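Local structure of chitinase (Paenibacillus sp. FPU-7, 5GZT) at residues V12-K17 / G32-A37; P20-A25 / S39-E44; G51-V56 / S72-D77; A65-S70 / P84-N89. The protein probably cleaves chitin and chitodextrins at random internal positions, hydrolysing the beta-1,4 linkages between N-acetylglucosamine units as an endochitinase. All blocks are in the same frame, centred on the assembly; numbering follows the deposited sequence.

Interaction 1: V12-K17 / G32-A37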
# COMPACT_ATOMS: atom_id res chain seq x y z
N VAL B 12 -4.39 21.73 -67.22
CA VAL B 12 -3.38 22.06 -68.23
C VAL B 12 -3.09 20.80 -69.03
O VAL B 12 -2.84 19.77 -68.44
CB VAL B 12 -2.05 22.52 -67.57
CG1 VAL B 12 -1.03 22.94 -68.63
CG2 VAL B 12 -2.28 23.60 -66.52
N TYR B 13 -3.09 20.88 -70.35
CA TYR B 13 -2.76 19.74 -71.21
C TYR B 13 -1.53 20.09 -72.05
O TYR B 13 -1.50 21.12 -72.71
CB TYR B 13 -3.95 19.38 -72.12
CG TYR B 13 -3.72 18.18 -73.03
CD1 TYR B 13 -3.91 16.87 -72.57
CD2 TYR B 13 -3.37 18.37 -74.38
CE1 TYR B 13 -3.71 15.78 -73.40
CE2 TYR B 13 -3.17 17.28 -75.23
CZ TYR B 13 -3.35 15.99 -74.74
OH TYR B 13 -3.13 14.92 -75.59
N VAL B 14 -0.53 19.22 -72.06
CA VAL B 14 0.71 19.51 -72.73
C VAL B 14 0.88 18.46 -73.80
O VAL B 14 1.04 17.29 -73.49
CB VAL B 14 1.91 19.50 -71.73
CG1 VAL B 14 3.26 19.71 -72.44
CG2 VAL B 14 1.71 20.54 -70.63
N ASP B 15 0.82 18.88 -75.07
CA ASP B 15 1.20 18.01 -76.20
C ASP B 15 2.32 18.64 -77.02
O ASP B 15 2.41 18.42 -78.25
CB ASP B 15 -0.01 17.69 -77.10
CG ASP B 15 -0.74 18.94 -77.62
OD1 ASP B 15 -0.43 20.08 -77.17
OD2 ASP B 15 -1.63 18.76 -78.48
N LYS B 16 3.18 19.38 -76.34
CA LYS B 16 4.40 19.92 -76.94
C LYS B 16 5.21 18.81 -77.60
O LYS B 16 5.58 17.83 -76.95
CB LYS B 16 5.29 20.60 -75.90
CG LYS B 16 6.64 21.06 -76.48
CD LYS B 16 6.42 22.19 -77.50
CE LYS B 16 7.59 23.13 -77.61
NZ LYS B 16 8.74 22.51 -78.31
N LYS B 17 5.59 19.04 -78.84
CA LYS B 17 6.32 18.06 -79.61
C LYS B 17 7.84 18.32 -79.53
O LYS B 17 8.28 19.45 -79.31
CB LYS B 17 5.83 18.11 -81.05
CG LYS B 17 4.31 18.28 -81.13
CD LYS B 17 3.78 17.97 -82.51
CE LYS B 17 2.29 17.67 -82.46
NZ LYS B 17 1.91 17.02 -83.73
N GLY B 32 -4.01 23.77 -61.85
CA GLY B 32 -4.83 22.58 -61.74
C GLY B 32 -3.99 21.38 -62.08
O GLY B 32 -2.75 21.42 -61.93
N GLU B 33 -4.66 20.32 -62.54
CA GLU B 33 -4.01 19.08 -62.90
C GLU B 33 -3.28 19.29 -64.22
O GLU B 33 -3.91 19.69 -65.21
CB GLU B 33 -5.05 17.92 -63.05
CG GLU B 33 -4.52 16.60 -63.66
CD GLU B 33 -5.53 15.45 -63.73
OE1 GLU B 33 -6.30 15.33 -62.77
OE2 GLU B 33 -5.55 14.66 -64.71
N VAL B 34 -1.98 18.95 -64.25
CA VAL B 34 -1.21 18.91 -65.50
C VAL B 34 -1.23 17.52 -66.17
O VAL B 34 -0.74 16.54 -65.59
CB VAL B 34 0.28 19.31 -65.24
CG1 VAL B 34 1.03 19.47 -66.55
CG2 VAL B 34 0.38 20.55 -64.34
N ILE B 35 -1.71 17.43 -67.39
CA ILE B 35 -1.80 16.18 -68.11
C ILE B 35 -0.76 16.26 -69.16
O ILE B 35 -0.83 17.15 -70.02
CB ILE B 35 -3.20 15.98 -68.83
CG1 ILE B 35 -4.33 15.74 -67.84
CG2 ILE B 35 -3.15 14.81 -69.79
CD1 ILE B 35 -4.85 17.02 -67.25
N ILE B 36 0.15 15.30 -69.16
CA ILE B 36 1.32 15.32 -70.02
C ILE B 36 1.22 14.32 -71.15
O ILE B 36 1.21 13.08 -70.94
CB ILE B 36 2.64 15.12 -69.21
CG1 ILE B 36 2.73 16.21 -68.13
CG2 ILE B 36 3.83 15.15 -70.14
CD1 ILE B 36 4.00 16.24 -67.33
N ALA B 37 1.17 14.88 -72.36
CA ALA B 37 1.22 14.13 -73.61
C ALA B 37 2.37 14.66 -74.46
O ALA B 37 2.39 14.45 -75.68
CB ALA B 37 -0.11 14.26 -74.37

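Interaction 2: P20-A25 / S39-E44. With NA (sodium ion), chain C; FMT (formic acid), chain K.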
# COMPACT_ATOMS: atom_id res chain seq x y z
N PRO B 20 11.24 20.10 -74.95
CA PRO B 20 10.29 20.50 -73.93
C PRO B 20 9.95 22.00 -73.87
O PRO B 20 10.78 22.84 -74.15
CB PRO B 20 10.97 20.03 -72.61
CG PRO B 20 12.41 19.85 -72.94
CD PRO B 20 12.45 19.47 -74.39
N VAL B 21 8.71 22.28 -73.49
CA VAL B 21 8.34 23.56 -72.93
C VAL B 21 8.69 23.55 -71.46
O VAL B 21 8.31 22.60 -70.75
CB VAL B 21 6.80 23.81 -72.97
CG1 VAL B 21 6.45 25.13 -72.27
CG2 VAL B 21 6.31 23.82 -74.39
N ARG B 22 9.32 24.61 -70.99
CA ARG B 22 9.43 24.85 -69.55
C ARG B 22 8.22 25.67 -69.08
O ARG B 22 7.88 26.66 -69.70
CB ARG B 22 10.77 25.51 -69.21
CG ARG B 22 11.06 25.72 -67.74
CD ARG B 22 12.50 26.17 -67.56
NE ARG B 22 12.63 27.58 -67.99
CZ ARG B 22 12.56 28.65 -67.19
NH1 ARG B 22 12.38 28.52 -65.86
NH2 ARG B 22 12.67 29.85 -67.72
N ILE B 23 7.53 25.21 -68.04
CA ILE B 23 6.39 25.91 -67.48
C ILE B 23 6.72 26.23 -66.06
O ILE B 23 7.04 25.34 -65.30
CB ILE B 23 5.07 25.08 -67.54
CG1 ILE B 23 4.75 24.72 -68.99
CG2 ILE B 23 3.91 25.86 -66.92
CD1 ILE B 23 3.52 23.84 -69.19
N VAL B 24 6.62 27.51 -65.70
CA VAL B 24 7.03 27.94 -64.41
C VAL B 24 5.83 28.51 -63.68
O VAL B 24 4.93 29.05 -64.32
CB VAL B 24 8.17 28.98 -64.48
CG1 VAL B 24 8.79 29.16 -63.11
CG2 VAL B 24 9.22 28.54 -65.47
N ALA B 25 5.82 28.37 -62.36
CA ALA B 25 4.81 28.90 -61.51
C ALA B 25 5.50 29.75 -60.43
O ALA B 25 6.34 29.20 -59.63
CB ALA B 25 4.02 27.76 -60.86
N SER B 39 6.69 16.64 -74.19
CA SER B 39 7.89 17.03 -73.52
C SER B 39 7.69 18.34 -72.81
O SER B 39 7.07 19.29 -73.35
CB SER B 39 9.03 17.09 -74.52
OG SER B 39 9.21 15.79 -75.05
N VAL B 40 8.16 18.37 -71.57
CA VAL B 40 7.82 19.43 -70.63
C VAL B 40 8.77 19.50 -69.41
O VAL B 40 9.39 18.52 -69.03
CB VAL B 40 6.36 19.27 -70.15
CG1 VAL B 40 6.23 18.07 -69.17
CG2 VAL B 40 5.84 20.55 -69.51
N LYS B 41 8.86 20.68 -68.79
CA LYS B 41 9.51 20.83 -67.50
C LYS B 41 8.68 21.74 -66.63
O LYS B 41 8.51 22.91 -66.95
CB LYS B 41 10.94 21.32 -67.70
CG LYS B 41 11.71 21.70 -66.44
CD LYS B 41 13.20 21.71 -66.77
CE LYS B 41 14.05 22.45 -65.76
NZ LYS B 41 13.68 22.18 -64.35
N LEU B 42 8.11 21.20 -65.54
CA LEU B 42 7.38 22.01 -64.58
C LEU B 42 8.40 22.46 -63.59
O LEU B 42 9.28 21.66 -63.16
CB LEU B 42 6.26 21.25 -63.87
CG LEU B 42 5.27 20.52 -64.80
CD1 LEU B 42 4.03 20.03 -64.06
CD2 LEU B 42 4.84 21.32 -66.02
N GLU B 43 8.30 23.74 -63.26
CA GLU B 43 9.16 24.39 -62.29
C GLU B 43 8.36 25.33 -61.39
O GLU B 43 7.50 26.06 -61.86
CB GLU B 43 10.20 25.15 -63.08
CG GLU B 43 11.34 25.71 -62.28
CD GLU B 43 12.61 25.82 -63.13
OE1 GLU B 43 12.52 25.97 -64.39
OE2 GLU B 43 13.70 25.74 -62.49
N GLU B 44 8.66 25.31 -60.11
CA GLU B 44 8.05 26.19 -59.18
C GLU B 44 9.16 27.05 -58.60
O GLU B 44 10.01 26.55 -57.84
CB GLU B 44 7.34 25.42 -58.06
CG GLU B 44 6.10 24.60 -58.49
CD GLU B 44 5.33 24.06 -57.27
OE1 GLU B 44 5.98 23.73 -56.22
OE2 GLU B 44 4.07 23.99 -57.32
NA NA C . 2.92 22.71 -55.56
C FMT K . 16.16 22.26 -61.96
O1 FMT K . 15.88 21.75 -63.06
O2 FMT K . 15.38 22.12 -60.87

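Interaction 3: G51-V56 / S72-D77. With NA (sodium ion), chain C.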
# COMPACT_ATOMS: atom_id res chain seq x y z
N GLY B 51 0.73 26.38 -56.40
CA GLY B 51 1.30 26.07 -57.70
C GLY B 51 0.73 24.82 -58.36
O GLY B 51 -0.49 24.74 -58.58
N PHE B 52 1.62 23.86 -58.70
CA PHE B 52 1.20 22.59 -59.28
C PHE B 52 0.78 21.64 -58.20
O PHE B 52 1.24 21.73 -57.05
CB PHE B 52 2.27 21.91 -60.10
CG PHE B 52 2.80 22.73 -61.19
CD1 PHE B 52 2.13 22.82 -62.39
CD2 PHE B 52 4.01 23.40 -61.03
CE1 PHE B 52 2.64 23.57 -63.44
CE2 PHE B 52 4.55 24.17 -62.06
CZ PHE B 52 3.87 24.25 -63.28
N GLU B 53 -0.11 20.70 -58.57
CA GLU B 53 -0.46 19.62 -57.62
C GLU B 53 -0.42 18.23 -58.25
O GLU B 53 0.56 17.51 -58.07
CB GLU B 53 -1.77 19.95 -56.89
CG GLU B 53 -1.54 21.01 -55.81
CD GLU B 53 -2.74 21.29 -54.96
OE1 GLU B 53 -3.79 21.55 -55.54
OE2 GLU B 53 -2.60 21.27 -53.73
N LYS B 54 -1.46 17.87 -58.98
CA LYS B 54 -1.55 16.60 -59.63
C LYS B 54 -0.92 16.67 -61.04
O LYS B 54 -1.11 17.64 -61.82
CB LYS B 54 -3.01 16.08 -59.64
CG LYS B 54 -3.21 14.69 -60.31
CD LYS B 54 -4.57 14.02 -60.03
CE LYS B 54 -5.00 13.02 -61.13
NZ LYS B 54 -4.22 11.76 -61.22
N VAL B 55 -0.18 15.62 -61.37
CA VAL B 55 0.44 15.48 -62.66
C VAL B 55 0.26 14.05 -63.12
O VAL B 55 0.48 13.12 -62.31
CB VAL B 55 1.97 15.77 -62.55
CG1 VAL B 55 2.62 15.67 -63.90
CG2 VAL B 55 2.24 17.13 -61.92
N VAL B 56 -0.06 13.86 -64.40
CA VAL B 56 -0.28 12.55 -64.97
C VAL B 56 0.42 12.54 -66.28
O VAL B 56 0.18 13.44 -67.07
CB VAL B 56 -1.81 12.26 -65.33
CG1 VAL B 56 -1.98 10.80 -65.79
CG2 VAL B 56 -2.75 12.58 -64.20
N SER B 72 6.84 21.05 -55.55
CA SER B 72 6.13 20.27 -54.49
C SER B 72 4.85 19.75 -55.09
O SER B 72 4.00 20.56 -55.44
CB SER B 72 5.79 21.14 -53.28
OG SER B 72 5.40 20.33 -52.18
N PHE B 73 4.73 18.42 -55.25
CA PHE B 73 3.60 17.86 -55.97
C PHE B 73 2.80 16.93 -55.05
O PHE B 73 3.24 16.52 -53.98
CB PHE B 73 4.03 17.18 -57.26
CG PHE B 73 4.79 18.06 -58.20
CD1 PHE B 73 6.15 18.26 -58.04
CD2 PHE B 73 4.16 18.67 -59.27
CE1 PHE B 73 6.87 19.05 -58.93
CE2 PHE B 73 4.87 19.50 -60.16
CZ PHE B 73 6.22 19.68 -59.98
N THR B 74 1.57 16.65 -55.44
CA THR B 74 0.73 15.76 -54.61
C THR B 74 0.86 14.34 -55.19
O THR B 74 1.72 13.58 -54.74
CB THR B 74 -0.74 16.29 -54.57
OG1 THR B 74 -1.18 16.58 -55.91
CG2 THR B 74 -0.81 17.53 -53.75
N ASP B 75 0.05 14.05 -56.20
CA ASP B 75 -0.04 12.77 -56.83
C ASP B 75 0.57 12.97 -58.17
O ASP B 75 0.14 13.85 -58.94
CB ASP B 75 -1.50 12.28 -57.04
CG ASP B 75 -2.23 12.02 -55.73
OD1 ASP B 75 -1.82 11.17 -54.95
OD2 ASP B 75 -3.27 12.63 -55.52
N VAL B 76 1.54 12.12 -58.46
CA VAL B 76 2.14 12.10 -59.77
C VAL B 76 2.06 10.68 -60.24
O VAL B 76 2.56 9.79 -59.57
CB VAL B 76 3.62 12.48 -59.74
CG1 VAL B 76 4.25 12.36 -61.14
CG2 VAL B 76 3.77 13.84 -59.14
N ASP B 77 1.56 10.55 -61.46
CA ASP B 77 1.14 9.32 -62.03
C ASP B 77 1.77 9.06 -63.37
O ASP B 77 1.50 9.83 -64.30
CB ASP B 77 -0.37 9.45 -62.27
CG ASP B 77 -1.12 8.47 -61.54
OD1 ASP B 77 -1.22 8.59 -60.29
OD2 ASP B 77 -1.53 7.57 -62.28
NA NA C . 2.92 22.71 -55.56

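Interaction 4: A65-S70 / P84-N89. With FMT (formic acid), chain K.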
# COMPACT_ATOMS: atom_id res chain seq x y z
N ALA B 65 9.95 11.03 -74.97
CA ALA B 65 9.58 12.37 -74.53
C ALA B 65 10.38 12.73 -73.23
O ALA B 65 10.64 11.85 -72.42
CB ALA B 65 8.09 12.47 -74.26
N LYS B 66 10.76 14.01 -73.04
CA LYS B 66 11.50 14.43 -71.87
C LYS B 66 10.54 15.08 -70.92
O LYS B 66 9.90 16.10 -71.25
CB LYS B 66 12.62 15.39 -72.22
CG LYS B 66 13.99 14.74 -72.15
CD LYS B 66 15.12 15.72 -72.47
CE LYS B 66 15.33 16.77 -71.38
NZ LYS B 66 15.63 16.18 -70.04
N VAL B 67 10.45 14.54 -69.71
CA VAL B 67 9.46 15.03 -68.77
C VAL B 67 10.19 15.27 -67.48
O VAL B 67 10.73 14.32 -66.90
CB VAL B 67 8.31 13.99 -68.56
CG1 VAL B 67 7.34 14.48 -67.48
CG2 VAL B 67 7.59 13.74 -69.90
N THR B 68 10.24 16.51 -67.03
CA THR B 68 10.89 16.76 -65.75
C THR B 68 10.16 17.70 -64.85
O THR B 68 9.53 18.61 -65.31
CB THR B 68 12.45 16.98 -65.84
OG1 THR B 68 12.93 18.00 -64.96
CG2 THR B 68 12.94 17.14 -67.15
N LEU B 69 10.27 17.43 -63.54
CA LEU B 69 9.51 18.09 -62.49
C LEU B 69 10.46 18.67 -61.46
O LEU B 69 11.41 17.98 -61.00
CB LEU B 69 8.57 17.07 -61.76
CG LEU B 69 7.18 16.75 -62.35
CD1 LEU B 69 7.14 16.67 -63.86
CD2 LEU B 69 6.54 15.49 -61.74
N SER B 70 10.15 19.90 -61.06
CA SER B 70 10.79 20.60 -59.94
C SER B 70 9.72 21.33 -59.24
O SER B 70 9.05 22.13 -59.86
CB SER B 70 11.86 21.61 -60.40
OG SER B 70 12.84 20.90 -61.14
N PRO B 84 8.28 5.26 -70.62
CA PRO B 84 8.37 6.59 -70.09
C PRO B 84 9.58 6.73 -69.13
O PRO B 84 9.92 5.77 -68.48
CB PRO B 84 7.03 6.77 -69.36
CG PRO B 84 6.59 5.39 -68.97
CD PRO B 84 7.21 4.46 -69.97
N GLN B 85 10.21 7.90 -69.14
CA GLN B 85 11.11 8.34 -68.10
C GLN B 85 10.57 9.62 -67.50
O GLN B 85 10.28 10.56 -68.23
CB GLN B 85 12.49 8.64 -68.65
CG GLN B 85 13.48 9.07 -67.56
CD GLN B 85 14.92 8.92 -68.05
OE1 GLN B 85 15.28 7.93 -68.69
NE2 GLN B 85 15.74 9.92 -67.76
N LEU B 86 10.49 9.64 -66.15
CA LEU B 86 10.15 10.81 -65.33
C LEU B 86 11.44 11.23 -64.63
O LEU B 86 12.07 10.42 -63.88
CB LEU B 86 9.04 10.50 -64.32
CG LEU B 86 8.71 11.62 -63.38
CD1 LEU B 86 8.11 12.75 -64.18
CD2 LEU B 86 7.79 11.28 -62.25
N ASN B 87 11.86 12.47 -64.92
CA ASN B 87 12.96 13.12 -64.17
C ASN B 87 12.36 13.99 -63.11
O ASN B 87 11.56 14.87 -63.42
CB ASN B 87 13.87 13.98 -65.08
CG ASN B 87 14.97 13.16 -65.72
OD1 ASN B 87 16.15 13.09 -65.25
ND2 ASN B 87 14.58 12.48 -66.74
N VAL B 88 12.78 13.79 -61.87
CA VAL B 88 12.39 14.68 -60.83
C VAL B 88 13.69 15.30 -60.35
O VAL B 88 14.56 14.64 -59.76
CB VAL B 88 11.67 13.95 -59.70
CG1 VAL B 88 11.07 15.00 -58.74
CG2 VAL B 88 10.59 13.00 -60.28
N ASN B 89 13.80 16.59 -60.58
CA ASN B 89 15.05 17.34 -60.39
C ASN B 89 15.15 18.03 -59.07
O ASN B 89 16.28 18.29 -58.62
CB ASN B 89 15.17 18.37 -61.51
CG ASN B 89 15.69 17.77 -62.77
OD1 ASN B 89 15.79 16.55 -62.94
ND2 ASN B 89 16.11 18.65 -63.66
C FMT K . 16.16 22.26 -61.96
O1 FMT K . 15.88 21.75 -63.06
O2 FMT K . 15.38 22.12 -60.87
O HOH W 1 9.80 9.39 -71.56
O HOH W 2 12.23 12.17 -69.48

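Interaction 1: V12-K17 / G32-A37
Tyr-13 meets Ile-35 and Ala-37 obliquely with its ring, on the face of the sheet turned away from Val-12, Val-14, Val-34 and Ile-36. From CB the chain leaves with CG anti to the backbone N (chi1 -179°), which sends the ring along the strand toward Ala-37. CD1 is the first ring atom to touch, 3.5 Å from Ile-35 CG2, and the two side chains cross at about a right angle. CE1 spans the step between Ile-35 CG2 and Ala-37 CB. Further out CZ lies 3.7 Å from Ala-37 CB, and the phenol OH ends 3.3 Å from that same methyl, so the small side chain of alanine suits the spot. At the ring's edge, in its plane, lies OD2 of Asp-15; OD1 of that residue is hydrogen-bonded to a polar side chain of another protein chain. A phenylalanine in place of Tyr-13 would probably keep the packing on Ile-35 but leave the methyl of Ala-37 without its contact to the hydroxyl. The parallel segments 12-17 and 32-37 are joined by four backbone hydrogen bonds, among them Ile-35 N to Val-12 O at 2.8 Å and Ala-37 N to Val-14 O at 2.7 Å. On the inner face Val-14 CG2 meets Val-34 CG1 at 4.3 Å; branched aliphatic residues fill the core of the beta-helix well. Strand 12-14 also pairs in parallel with a strand of another protein chain, so backbone bonding supplies cohesion on both sides of it, while apolar side chains pack the interior.

Interaction 2: P20-A25 / S39-E44
Glu-43 OE1 is drawn on by two cations: Arg-22 NH1 bonds to it at 2.9 Å, and Lys-41 NZ reaches it only as a long ion pair of 4.0 Å. The Arg-22 bond is nearly straight at NH1 and lies in the guanidinium plane, yet it comes down on OE1 from above the carboxylate, the two planes standing 89° apart. CD of Arg-22 already lies beside OE1, and the bend at chi3 (74°) then brings the guanidinium round to it. The other nitrogens, NE and NH2, bond to the backbone of another protein chain, so one arginine serves both the sheet and the interface. Lys-41 NZ turns to a formic acid molecule, O1 at 2.6 Å, probably a crystallisation additive.

The opposite face is apolar as far as Ala-25 and Leu-42, with Glu-44 next along it. Ile-23 CD1 packs on Val-40 CG2 at 4.0 Å, and its CB sits beside Leu-42 CD2, as suits the interior of a parallel beta-helix. Between the faces runs regular parallel pairing, with Ile-23 N to Lys-41 O at 2.7 Å. Further along strand 40-47, Glu-44 directs OE2 to a sodium ion at 2.5 Å, where the carbonyls of Thr-50, Phe-52 and Ser-72 complete the site. Alternation places Arg-22, Lys-41 and Glu-43 on one face, where their charges probably offset one another, and Ile-23, Val-40 and Leu-42 on the other, with Glu-44 binding the metal.

Interaction 3: G51-V56 / S72-D77
The rings of Phe-52 and Phe-73 lie side by side and point the same way, their planes 23° apart but slid so far, with centroids 6.0 Å from each other, that they barely overlap. Contact falls instead to Phe-73 CE2, which meets Phe-52 CB at 3.5 Å. Val-55 CG2 reaches the same ring obliquely, 3.6 Å from CD2, while the carbonyl oxygen of Glu-53 lies at its edge, in plane. Both phenylalanines also pack on Leu-42, and flat apolar rings suit the core beside the corner of the coil. Were Phe-73 replaced by alanine, a gap would be likely to open beside Phe-52 and Val-55, leaving the Phe-52 ring freer to shift.

Just beyond the rings the chain turns its corner at Thr-74, whose N bonds to Glu-53 O at 2.9 Å, the donor 44° out of the carbonyl plane. Regular parallel pairing follows, Asp-77 N reaching Val-55 O at 2.9 Å. On the outer side Asp-75 makes a salt bridge to Arg-95.

Before the corner, two backbone oxygens converge on a sodium ion: Phe-52 O at 2.5 Å and Ser-72 O at 2.4 Å. The two oxygens lie 3.4 Å apart and share the cation, which Glu-44 and Thr-50 also bind, so the sodium ion ties the two coils together beside the apolar rings.

Interaction 4: A65-S70 / P84-N89
Within the parallel sheet of a beta-helix, strand 67-70 lies beside strand 85-89, and Leu-86 fits its CD1 between Val-67 and Leu-69. That methyl is 3.8 Å from Val-67 CG1 and 4.0 Å from Leu-69 CD2; with CG anti to the backbone N (chi1 176°), the leucine carries its branch over to the neighbouring strand. Val-88 CG1 comes in alongside Leu-69 CB further on. Leucine and valine suit this side because it faces the interior of the coil, where Val-76 of the second parallel sheet packs against both Leu-69 and Leu-86.

The backbones are joined by bonds alternating in direction, such as Leu-69 N to Asn-87 O and Asn-89 N to Leu-69 O. A parallel beta-helix stacks its successive coils in this way, each residue over its counterpart one turn on, and here Thr-68 stands over Asn-87 on the outward face with their CB atoms 3.4 Å apart. Toward the start of both segments the chains splay, and water bridges the backbones. One water donates to Ala-65 O at 2.7 Å and accepts from Gln-85 N at 2.9 Å. A second accepts from Val-67 N at 3.0 Å and donates to Gln-85 O, holding the strands where direct pairing fails.

At the other end, polar side chains gather round a formic acid molecule, probably from the crystallisation liquor. Ser-70 OG donates to its O2 at 2.8 Å, Asn-89 ND2 points almost straight (178°) at its O1, and Lys-41 binds the same molecule from the neighbouring strand.

All four contacts belong to one parallel beta-helix near the N-terminus, their centres 10 to 13 Å apart and well removed from the centre of the chain. Interactions 2 and 4 lie in one sheet, where strands 40-47 and 67-70 are neighbours; interactions 1 and 3 lie in the other, joined through strands 34-36 and 55-57. Along the chain interactions 1 and 2 precede 3 and 4, and within each pair the segments alternate, because the chain passes from sheet to sheet as it coils. Between the sheets Val-34 packs on Leu-42 and Ile-36 on Val-67, so successive coils share one apolar core and, at interactions 2 and 3, a sodium ion.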